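Long-range contacts in beta-N-acetylhexosaminidase (PDB 1JAK), which removes terminal N-acetylhexosamine residues from glycosides as a family 20 glycoside hydrolase, by substrate-assisted catalysis in an alpha/beta barrel: residues 41-46 with 74-79; 49-54 with 86-91; 166-171 with 446-451. One frame throughout, in Å; residues are numbered along the deposited sequence.

Contact 1 (41-46 with 74-79); sequences YRITRG and YRLPVT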
loop_
_atom_site.group_PDB
_atom_site.type_symbol
_atom_site.label_atom_id
_atom_site.label_comp_id
_atom_site.label_asym_id
_atom_site.label_seq_id
_atom_site.Cartn_x
_atom_site.Cartn_y
_atom_site.Cartn_z
ATOM N N TYR A 41 -9.407 -20.050 22.357
ATOM C CA TYR A 41 -8.626 -21.179 21.887
ATOM C C TYR A 41 -7.229 -20.890 22.397
ATOM O O TYR A 41 -6.854 -19.726 22.577
ATOM C CB TYR A 41 -8.586 -21.259 20.359
ATOM C CG TYR A 41 -7.643 -22.337 19.860
ATOM C CD1 TYR A 41 -7.860 -23.679 20.180
ATOM C CD2 TYR A 41 -6.517 -22.017 19.100
ATOM C CE1 TYR A 41 -6.979 -24.675 19.757
ATOM C CE2 TYR A 41 -5.630 -23.006 18.672
ATOM C CZ TYR A 41 -5.867 -24.332 19.005
ATOM O OH TYR A 41 -4.992 -25.316 18.596
ATOM N N ARG A 42 -6.456 -21.938 22.638
ATOM C CA ARG A 42 -5.099 -21.764 23.117
ATOM C C ARG A 42 -4.189 -22.628 22.264
ATOM O O ARG A 42 -4.356 -23.845 22.210
ATOM C CB ARG A 42 -4.994 -22.202 24.577
ATOM C CG ARG A 42 -3.698 -21.810 25.261
ATOM C CD ARG A 42 -3.497 -22.643 26.514
ATOM N NE ARG A 42 -2.553 -22.042 27.448
ATOM C CZ ARG A 42 -2.906 -21.282 28.480
ATOM N NH1 ARG A 42 -4.188 -21.026 28.714
ATOM N NH2 ARG A 42 -1.977 -20.789 29.289
ATOM N N ILE A 43 -3.243 -22.003 21.572
ATOM C CA ILE A 43 -2.315 -22.770 20.754
ATOM C C ILE A 43 -1.325 -23.434 21.704
ATOM O O ILE A 43 -0.763 -22.771 22.579
ATOM C CB ILE A 43 -1.520 -21.866 19.783
ATOM C CG1 ILE A 43 -2.479 -21.052 18.912
ATOM C CG2 ILE A 43 -0.613 -22.722 18.907
ATOM C CD1 ILE A 43 -1.775 -20.131 17.924
ATOM N N THR A 44 -1.134 -24.743 21.555
ATOM C CA THR A 44 -0.181 -25.464 22.392
ATOM C C THR A 44 0.865 -26.121 21.494
ATOM O O THR A 44 0.705 -26.161 20.274
ATOM C CB THR A 44 -0.879 -26.518 23.295
ATOM O OG1 THR A 44 -1.632 -27.434 22.496
ATOM C CG2 THR A 44 -1.810 -25.827 24.285
ATOM N N ARG A 45 1.934 -26.629 22.099
ATOM C CA ARG A 45 3.038 -27.231 21.360
ATOM C C ARG A 45 2.679 -28.204 20.242
ATOM O O ARG A 45 3.360 -28.244 19.220
ATOM C CB ARG A 45 4.012 -27.910 22.332
ATOM C CG ARG A 45 3.519 -29.218 22.934
ATOM C CD ARG A 45 4.398 -29.643 24.110
ATOM N NE ARG A 45 5.825 -29.611 23.791
ATOM C CZ ARG A 45 6.432 -30.449 22.954
ATOM N NH1 ARG A 45 5.739 -31.400 22.339
ATOM N NH2 ARG A 45 7.735 -30.335 22.731
ATOM N N GLY A 46 1.613 -28.977 20.421
ATOM C CA GLY A 46 1.244 -29.946 19.401
ATOM C C GLY A 46 0.247 -29.487 18.353
ATOM O O GLY A 46 -0.234 -30.293 17.558
ATOM N N TYR A 74 7.088 -23.611 18.527
ATOM C CA TYR A 74 6.370 -24.827 18.134
ATOM C C TYR A 74 6.659 -25.276 16.704
ATOM O O TYR A 74 6.977 -24.466 15.836
ATOM C CB TYR A 74 4.853 -24.634 18.254
ATOM C CG TYR A 74 4.324 -24.255 19.621
ATOM C CD1 TYR A 74 5.053 -24.511 20.785
ATOM C CD2 TYR A 74 3.059 -23.684 19.751
ATOM C CE1 TYR A 74 4.529 -24.207 22.042
ATOM C CE2 TYR A 74 2.528 -23.380 20.998
ATOM C CZ TYR A 74 3.264 -23.644 22.139
ATOM O OH TYR A 74 2.724 -23.349 23.368
ATOM N N ARG A 75 6.508 -26.576 16.463
ATOM C CA ARG A 75 6.738 -27.149 15.141
ATOM C C ARG A 75 5.709 -26.614 14.145
ATOM O O ARG A 75 6.059 -26.207 13.037
ATOM C CB ARG A 75 6.636 -28.673 15.204
ATOM C CG ARG A 75 6.936 -29.362 13.882
ATOM C CD ARG A 75 6.529 -30.827 13.914
ATOM N NE ARG A 75 6.744 -31.465 12.618
ATOM C CZ ARG A 75 6.207 -32.626 12.256
ATOM N NH1 ARG A 75 5.415 -33.286 13.091
ATOM N NH2 ARG A 75 6.459 -33.125 11.052
ATOM N N LEU A 76 4.443 -26.631 14.550
ATOM C CA LEU A 76 3.345 -26.145 13.718
ATOM C C LEU A 76 3.377 -26.703 12.300
ATOM O O LEU A 76 3.486 -25.959 11.327
ATOM C CB LEU A 76 3.369 -24.615 13.667
ATOM C CG LEU A 76 3.062 -23.922 14.997
ATOM C CD1 LEU A 76 3.421 -22.449 14.902
ATOM C CD2 LEU A 76 1.593 -24.105 15.341
ATOM N N PRO A 77 3.271 -28.032 12.164
ATOM C CA PRO A 77 3.295 -28.639 10.831
ATOM C C PRO A 77 2.050 -28.265 10.031
ATOM O O PRO A 77 0.969 -28.098 10.596
ATOM C CB PRO A 77 3.354 -30.130 11.141
ATOM C CG PRO A 77 2.529 -30.230 12.386
ATOM C CD PRO A 77 3.013 -29.047 13.201
ATOM N N VAL A 78 2.216 -28.119 8.720
ATOM C CA VAL A 78 1.107 -27.787 7.828
ATOM C C VAL A 78 0.753 -29.078 7.092
ATOM O O VAL A 78 1.581 -29.641 6.375
ATOM C CB VAL A 78 1.510 -26.690 6.821
ATOM C CG1 VAL A 78 0.357 -26.396 5.864
ATOM C CG2 VAL A 78 1.897 -25.429 7.577
ATOM N N THR A 79 -0.477 -29.540 7.279
ATOM C CA THR A 79 -0.928 -30.791 6.683
ATOM C C THR A 79 -2.319 -30.710 6.065
ATOM O O THR A 79 -3.137 -29.876 6.451
ATOM C CB THR A 79 -0.931 -31.906 7.752
ATOM O OG1 THR A 79 -1.544 -33.086 7.224
ATOM C CG2 THR A 79 -1.697 -31.448 8.991
HETATM O O HOH W 1 3.072 -27.816 16.545
HETATM O O HOH W 2 5.986 -28.493 18.929
#
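Tyr74 lays one face of its ring against the backbone of the loop at Thr44 and Arg45, a CH-pi contact at the margin of the mixed-sheet domain that accompanies the barrel in family 20. Arg45 CA stands 3.4 Å from the centroid of the Tyr74 ring and only 12° off the ring normal, so the alpha hydrogen is well placed over the pi system. The peptide leading into it covers the hydroxyl end of the same face, with Thr44 C 3.2 Å from Tyr74 CE2. Ile43 meets the ring differently: its CG2 methyl lies at the edge, in the ring plane, 3.8 Å from Tyr74 CE2. A chi1 of -56° sets CG1 of Ile43 beside the backbone N and leaves CG2 anti to it, aimed at the tyrosine and, more loosely, at Leu76 CD2. Ile43 and Leu76 both also rest on Leu68 of helix 55-72, and Trp144 meets the Tyr74 ring with its plane steeply inclined. The polar link between the two segments runs through water. Arg45 O accepts a hydrogen bond from each of two waters; one of them takes the N-H of Arg75, and the other lies 2.7 Å from both Arg45 O and Leu76 N.

Contact 2 (49-54 with 86-91); sequences IRVDDS and IRLRLA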
loop_
_atom_site.group_PDB
_atom_site.type_symbol
_atom_site.label_atom_id
_atom_site.label_comp_id
_atom_site.label_asym_id
_atom_site.label_seq_id
_atom_site.Cartn_x
_atom_site.Cartn_y
_atom_site.Cartn_z
ATOM N N ILE A 49 -1.566 -27.196 11.716
ATOM C CA ILE A 49 -2.283 -26.263 10.858
ATOM C C ILE A 49 -2.823 -27.119 9.717
ATOM O O ILE A 49 -2.062 -27.602 8.877
ATOM C CB ILE A 49 -1.352 -25.167 10.298
ATOM C CG1 ILE A 49 -0.918 -24.236 11.435
ATOM C CG2 ILE A 49 -2.068 -24.370 9.211
ATOM C CD1 ILE A 49 0.187 -23.273 11.053
ATOM N N ARG A 50 -4.135 -27.327 9.719
ATOM C CA ARG A 50 -4.798 -28.135 8.701
ATOM C C ARG A 50 -5.257 -27.251 7.552
ATOM O O ARG A 50 -5.936 -26.251 7.767
ATOM C CB ARG A 50 -6.005 -28.852 9.317
ATOM C CG ARG A 50 -6.857 -29.661 8.339
ATOM C CD ARG A 50 -6.110 -30.854 7.767
ATOM N NE ARG A 50 -7.027 -31.875 7.258
ATOM C CZ ARG A 50 -7.791 -31.739 6.178
ATOM N NH1 ARG A 50 -7.756 -30.620 5.468
ATOM N NH2 ARG A 50 -8.599 -32.725 5.812
ATOM N N VAL A 51 -4.877 -27.629 6.335
ATOM C CA VAL A 51 -5.250 -26.881 5.140
ATOM C C VAL A 51 -5.842 -27.832 4.107
ATOM O O VAL A 51 -5.748 -29.052 4.249
ATOM C CB VAL A 51 -4.027 -26.189 4.504
ATOM C CG1 VAL A 51 -3.392 -25.229 5.498
ATOM C CG2 VAL A 51 -3.015 -27.233 4.051
ATOM N N ASP A 52 -6.453 -27.273 3.068
ATOM C CA ASP A 52 -7.024 -28.098 2.013
ATOM C C ASP A 52 -5.883 -28.665 1.184
ATOM O O ASP A 52 -4.778 -28.121 1.178
ATOM C CB ASP A 52 -7.947 -27.275 1.114
ATOM C CG ASP A 52 -9.105 -26.671 1.873
ATOM O OD1 ASP A 52 -9.721 -27.388 2.690
ATOM O OD2 ASP A 52 -9.406 -25.483 1.643
ATOM N N ASP A 53 -6.153 -29.758 0.480
ATOM C CA ASP A 53 -5.135 -30.389 -0.344
ATOM C C ASP A 53 -4.940 -29.620 -1.649
ATOM O O ASP A 53 -5.240 -30.122 -2.733
ATOM C CB ASP A 53 -5.526 -31.845 -0.624
ATOM C CG ASP A 53 -4.424 -32.624 -1.313
ATOM O OD1 ASP A 53 -3.250 -32.204 -1.226
ATOM O OD2 ASP A 53 -4.729 -33.667 -1.929
ATOM N N SER A 54 -4.446 -28.392 -1.530
ATOM C CA SER A 54 -4.195 -27.543 -2.689
ATOM C C SER A 54 -2.971 -26.670 -2.444
ATOM O O SER A 54 -2.647 -26.343 -1.301
ATOM C CB SER A 54 -5.409 -26.653 -2.984
ATOM O OG SER A 54 -5.646 -25.731 -1.935
ATOM N N ILE A 86 -5.731 -25.452 14.193
ATOM C CA ILE A 86 -5.939 -24.259 13.378
ATOM C C ILE A 86 -6.250 -24.778 11.985
ATOM O O ILE A 86 -5.422 -25.447 11.368
ATOM C CB ILE A 86 -4.679 -23.366 13.313
ATOM C CG1 ILE A 86 -4.378 -22.792 14.698
ATOM C CG2 ILE A 86 -4.900 -22.231 12.312
ATOM C CD1 ILE A 86 -3.101 -21.974 14.767
ATOM N N ARG A 87 -7.447 -24.483 11.494
ATOM C CA ARG A 87 -7.849 -24.956 10.178
ATOM C C ARG A 87 -8.139 -23.826 9.206
ATOM O O ARG A 87 -8.856 -22.880 9.532
ATOM C CB ARG A 87 -9.090 -25.845 10.294
ATOM C CG ARG A 87 -9.649 -26.323 8.954
ATOM C CD ARG A 87 -9.626 -27.840 8.856
ATOM N NE ARG A 87 -10.293 -28.349 7.657
ATOM C CZ ARG A 87 -9.864 -28.167 6.410
ATOM N NH1 ARG A 87 -8.755 -27.476 6.168
ATOM N NH2 ARG A 87 -10.546 -28.685 5.395
ATOM N N LEU A 88 -7.564 -23.938 8.014
ATOM C CA LEU A 88 -7.770 -22.960 6.956
ATOM C C LEU A 88 -8.536 -23.720 5.881
ATOM O O LEU A 88 -8.019 -24.674 5.301
ATOM C CB LEU A 88 -6.424 -22.473 6.408
ATOM C CG LEU A 88 -5.427 -21.951 7.449
ATOM C CD1 LEU A 88 -4.180 -21.431 6.742
ATOM C CD2 LEU A 88 -6.068 -20.847 8.277
ATOM N N ARG A 89 -9.773 -23.314 5.625
ATOM C CA ARG A 89 -10.575 -24.015 4.635
ATOM C C ARG A 89 -11.239 -23.138 3.592
ATOM O O ARG A 89 -11.755 -22.063 3.898
ATOM C CB ARG A 89 -11.635 -24.867 5.338
ATOM C CG ARG A 89 -12.498 -24.112 6.332
ATOM C CD ARG A 89 -13.317 -25.079 7.181
ATOM N NE ARG A 89 -14.307 -25.810 6.395
ATOM C CZ ARG A 89 -15.444 -25.284 5.951
ATOM N NH1 ARG A 89 -15.740 -24.019 6.216
ATOM N NH2 ARG A 89 -16.288 -26.022 5.241
ATOM N N LEU A 90 -11.211 -23.617 2.354
ATOM C CA LEU A 90 -11.825 -22.916 1.237
ATOM C C LEU A 90 -13.185 -23.554 1.005
ATOM O O LEU A 90 -13.286 -24.767 0.809
ATOM C CB LEU A 90 -10.961 -23.056 -0.017
ATOM C CG LEU A 90 -9.577 -22.414 0.063
ATOM C CD1 LEU A 90 -8.759 -22.794 -1.159
ATOM C CD2 LEU A 90 -9.724 -20.903 0.173
ATOM N N ALA A 91 -14.229 -22.738 1.044
ATOM C CA ALA A 91 -15.582 -23.232 0.842
ATOM C C ALA A 91 -16.496 -22.104 0.396
ATOM O O ALA A 91 -16.116 -20.933 0.424
ATOM C CB ALA A 91 -16.104 -23.844 2.131
HETATM O O HOH W 3 -12.202 -27.106 2.168
#
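Two arginines, Arg50 and Arg87, lie side by side and point the same way, their guanidinium planes 47° apart. Arg50 NH1 sits over one face of the Arg87 guanidinium, offset toward its rim and 3.4 Å from Arg87 NH1, while Arg89 CB covers the opposite face. Asp52 probably eases this meeting of like charges: its OD1 forms a salt bridge with Arg87 NH2 at 3.1 Å, the carboxylate standing almost perpendicular to the guanidinium. The other oxygen, OD2, uses its syn lone pair to accept the Leu90 N-H at 2.7 Å. Asp52 therefore spans a side chain and a backbone amide, and a water joins its OD1 to Leu90 O. With CG anti to the backbone N in both arginines (chi1 176° each), their aliphatic parts run together, Arg50 CG 3.4 Å from Arg87 CD. Beneath them is a parallel beta ladder. Arg50 N donates to Ile86 O, and Leu88 N returns the bond to Arg50 O at 2.8 Å. On the other face of the sheet Ile49 and Ile86 pack onto helix 55-72, whose N-cap is Ser54. Strand 49-50 lies between strands 78-79 and 86-90, and strand 108-113 continues the sheet beyond 86-90.

Contact 3 (166-171 with 446-451); sequences VSRHFF and PLWTET. With IFG ((2R,3R,4S,5R)-2-acetamido-3,4-dihydroxy-5-hydroxymethyl-piperidine), chain F.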
loop_
_atom_site.group_PDB
_atom_site.type_symbol
_atom_site.label_atom_id
_atom_site.label_comp_id
_atom_site.label_asym_id
_atom_site.label_seq_id
_atom_site.Cartn_x
_atom_site.Cartn_y
_atom_site.Cartn_z
ATOM N N VAL A 166 10.462 5.005 -4.295
ATOM C CA VAL A 166 11.826 4.487 -4.298
ATOM C C VAL A 166 12.702 5.329 -5.220
ATOM O O VAL A 166 13.844 4.967 -5.512
ATOM C CB VAL A 166 11.883 2.998 -4.746
ATOM C CG1 VAL A 166 11.141 2.132 -3.736
ATOM C CG2 VAL A 166 11.281 2.831 -6.138
ATOM N N SER A 167 12.160 6.463 -5.660
ATOM C CA SER A 167 12.875 7.375 -6.551
ATOM C C SER A 167 13.676 8.437 -5.798
ATOM O O SER A 167 14.842 8.684 -6.120
ATOM C CB SER A 167 11.891 8.065 -7.504
ATOM O OG SER A 167 11.274 7.134 -8.383
ATOM N N ARG A 168 13.057 9.076 -4.807
ATOM C CA ARG A 168 13.749 10.112 -4.034
ATOM C C ARG A 168 14.917 9.491 -3.273
ATOM O O ARG A 168 16.021 10.032 -3.265
ATOM C CB ARG A 168 12.754 10.826 -3.116
ATOM C CG ARG A 168 12.000 11.956 -3.834
ATOM C CD ARG A 168 11.543 11.566 -5.252
ATOM N NE ARG A 168 10.870 12.685 -5.918
ATOM C CZ ARG A 168 9.583 12.987 -5.771
ATOM N NH1 ARG A 168 8.805 12.243 -4.991
ATOM N NH2 ARG A 168 9.082 14.067 -6.365
ATOM N N HIS A 169 14.667 8.363 -2.617
ATOM C CA HIS A 169 15.733 7.601 -1.977
ATOM C C HIS A 169 15.431 6.172 -2.403
ATOM O O HIS A 169 14.291 5.719 -2.322
ATOM C CB HIS A 169 15.734 7.711 -0.451
ATOM C CG HIS A 169 16.374 8.964 0.064
ATOM N ND1 HIS A 169 15.645 10.078 0.411
ATOM C CD2 HIS A 169 17.673 9.282 0.278
ATOM C CE1 HIS A 169 16.465 11.031 0.818
ATOM N NE2 HIS A 169 17.702 10.574 0.748
ATOM N N PHE A 170 16.446 5.473 -2.890
ATOM C CA PHE A 170 16.256 4.106 -3.340
ATOM C C PHE A 170 16.234 3.121 -2.182
ATOM O O PHE A 170 16.969 3.270 -1.207
ATOM C CB PHE A 170 17.376 3.714 -4.311
ATOM C CG PHE A 170 17.254 2.316 -4.849
ATOM C CD1 PHE A 170 16.206 1.972 -5.701
ATOM C CD2 PHE A 170 18.184 1.339 -4.500
ATOM C CE1 PHE A 170 16.084 0.674 -6.198
ATOM C CE2 PHE A 170 18.074 0.037 -4.990
ATOM C CZ PHE A 170 17.023 -0.298 -5.840
ATOM N N PHE A 171 15.363 2.125 -2.292
ATOM C CA PHE A 171 15.262 1.068 -1.299
ATOM C C PHE A 171 15.344 -0.230 -2.085
ATOM O O PHE A 171 14.605 -0.425 -3.048
ATOM C CB PHE A 171 13.945 1.171 -0.523
ATOM C CG PHE A 171 13.888 2.362 0.389
ATOM C CD1 PHE A 171 13.449 3.598 -0.080
ATOM C CD2 PHE A 171 14.344 2.266 1.702
ATOM C CE1 PHE A 171 13.473 4.724 0.748
ATOM C CE2 PHE A 171 14.372 3.386 2.536
ATOM C CZ PHE A 171 13.936 4.618 2.056
ATOM N N PRO A 446 0.176 7.091 0.404
ATOM C CA PRO A 446 1.502 7.218 -0.214
ATOM C C PRO A 446 2.584 7.646 0.769
ATOM O O PRO A 446 2.349 8.494 1.629
ATOM C CB PRO A 446 1.294 8.290 -1.291
ATOM C CG PRO A 446 -0.210 8.326 -1.496
ATOM C CD PRO A 446 -0.729 8.134 -0.102
ATOM N N LEU A 447 3.766 7.055 0.633
ATOM C CA LEU A 447 4.897 7.418 1.478
ATOM C C LEU A 447 6.004 7.933 0.564
ATOM O O LEU A 447 6.719 7.153 -0.072
ATOM C CB LEU A 447 5.399 6.214 2.291
ATOM C CG LEU A 447 6.598 6.483 3.215
ATOM C CD1 LEU A 447 6.316 7.677 4.126
ATOM C CD2 LEU A 447 6.887 5.233 4.049
ATOM N N TRP A 448 6.119 9.256 0.486
ATOM C CA TRP A 448 7.134 9.907 -0.333
ATOM C C TRP A 448 8.448 9.915 0.438
ATOM O O TRP A 448 8.451 9.996 1.666
ATOM C CB TRP A 448 6.677 11.323 -0.680
ATOM C CG TRP A 448 5.400 11.306 -1.464
ATOM C CD1 TRP A 448 4.141 11.572 -1.001
ATOM C CD2 TRP A 448 5.253 10.949 -2.843
ATOM N NE1 TRP A 448 3.219 11.402 -2.010
ATOM C CE2 TRP A 448 3.876 11.021 -3.150
ATOM C CE3 TRP A 448 6.154 10.576 -3.849
ATOM C CZ2 TRP A 448 3.376 10.734 -4.426
ATOM C CZ3 TRP A 448 5.659 10.292 -5.119
ATOM C CH2 TRP A 448 4.280 10.373 -5.395
ATOM N N THR A 449 9.572 9.850 -0.270
ATOM C CA THR A 449 10.841 9.764 0.438
ATOM C C THR A 449 11.891 10.865 0.311
ATOM O O THR A 449 13.080 10.603 0.483
ATOM C CB THR A 449 11.508 8.399 0.147
ATOM O OG1 THR A 449 11.659 8.219 -1.267
ATOM C CG2 THR A 449 10.644 7.270 0.696
ATOM N N GLU A 450 11.471 12.095 0.034
ATOM C CA GLU A 450 12.440 13.183 -0.047
ATOM C C GLU A 450 13.276 13.256 1.231
ATOM O O GLU A 450 14.465 13.572 1.183
ATOM C CB GLU A 450 11.745 14.539 -0.227
ATOM C CG GLU A 450 11.369 14.886 -1.653
ATOM C CD GLU A 450 9.971 14.445 -2.032
ATOM O OE1 GLU A 450 9.392 13.585 -1.336
ATOM O OE2 GLU A 450 9.456 14.964 -3.042
ATOM N N THR A 451 12.647 12.959 2.368
ATOM C CA THR A 451 13.312 13.053 3.671
ATOM C C THR A 451 13.640 11.738 4.377
ATOM O O THR A 451 14.183 11.755 5.483
ATOM C CB THR A 451 12.455 13.878 4.663
ATOM O OG1 THR A 451 11.327 13.096 5.086
ATOM C CG2 THR A 451 11.952 15.154 4.004
HETATM N N1 IFG F . 3.830 16.003 -4.427
HETATM C C2 IFG F . 4.506 15.134 -5.425
HETATM C C3 IFG F . 5.382 13.960 -4.825
HETATM C C4 IFG F . 6.161 14.352 -3.551
HETATM C C5 IFG F . 5.178 14.969 -2.553
HETATM C C6 IFG F . 5.776 15.370 -1.208
HETATM C C7 IFG F . 2.397 13.938 -5.846
HETATM C C8 IFG F . 1.330 13.296 -6.696
HETATM C C9 IFG F . 4.460 16.204 -3.113
HETATM N N2 IFG F . 3.499 14.568 -6.350
HETATM O O7 IFG F . 2.230 13.887 -4.635
HETATM O O3 IFG F . 6.292 13.500 -5.815
HETATM O O4 IFG F . 7.145 15.324 -3.899
HETATM O O6 IFG F . 4.775 15.444 -0.198
#
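Arg168 and Glu450 run side by side into the sugar site and hold neighbouring hydroxyls of the bound azasugar. Both terminal nitrogens of Arg168 donate to O3, NH1 and NH2 each 2.9 Å from IFG O3, a two-pronged grip on one oxygen. Glu450 OE2 accepts a very short bond of 2.5 Å from IFG O4. The same oxygen lies over a face of the guanidinium, 3.4 Å from Arg168 NH1, so the salt bridge is one of charge alone. Trp448 forms a wall, with the piperidine carbon C3 over the centre of its indole, and its CE3 lies at the edge of the guanidinium, the two planes 69° apart. Behind this first shell, Asp165 and Asp197 pair with NH1 and NH2 of Arg168 and Gln199 takes its NE, together fixing the guanidinium. Side chain to backbone bonds then tie the two loops: His169 ND1 donates to Thr449 O at 2.6 Å, in the ring plane and nearly straight (166°), and His169 N gives a longer bond to Thr449 OG1, which also bonds to Asp165 O. The loops follow neighbouring barrel strands 159-165 and 440-447; ligand-binding residues gathered at the C-terminal ends of the strands are characteristic of a TIM-barrel active site.

Contacts 1 and 2 reach the same mixed sheet, contact 1 through loops at its edge and contact 2 within paired strands. They interlock along the chain, with Pro77 O and Thr79 O facing Ile49 N and Val51 N. Helix 55-72 packs against side chains of both. Both are partly buried, but two of the touching residues of contact 1 are exposed and none of contact 2. Contact 1 relies on a ring, a methyl edge and bridging waters, whereas contact 2 is held by a backbone ladder and ionic groups. Contact 3 lies in the catalytic barrel, its centre about 40 Å from that of contact 1 and about 39 Å from that of contact 2. Entirely buried, it spends its charges on a ligand as well as on the protein.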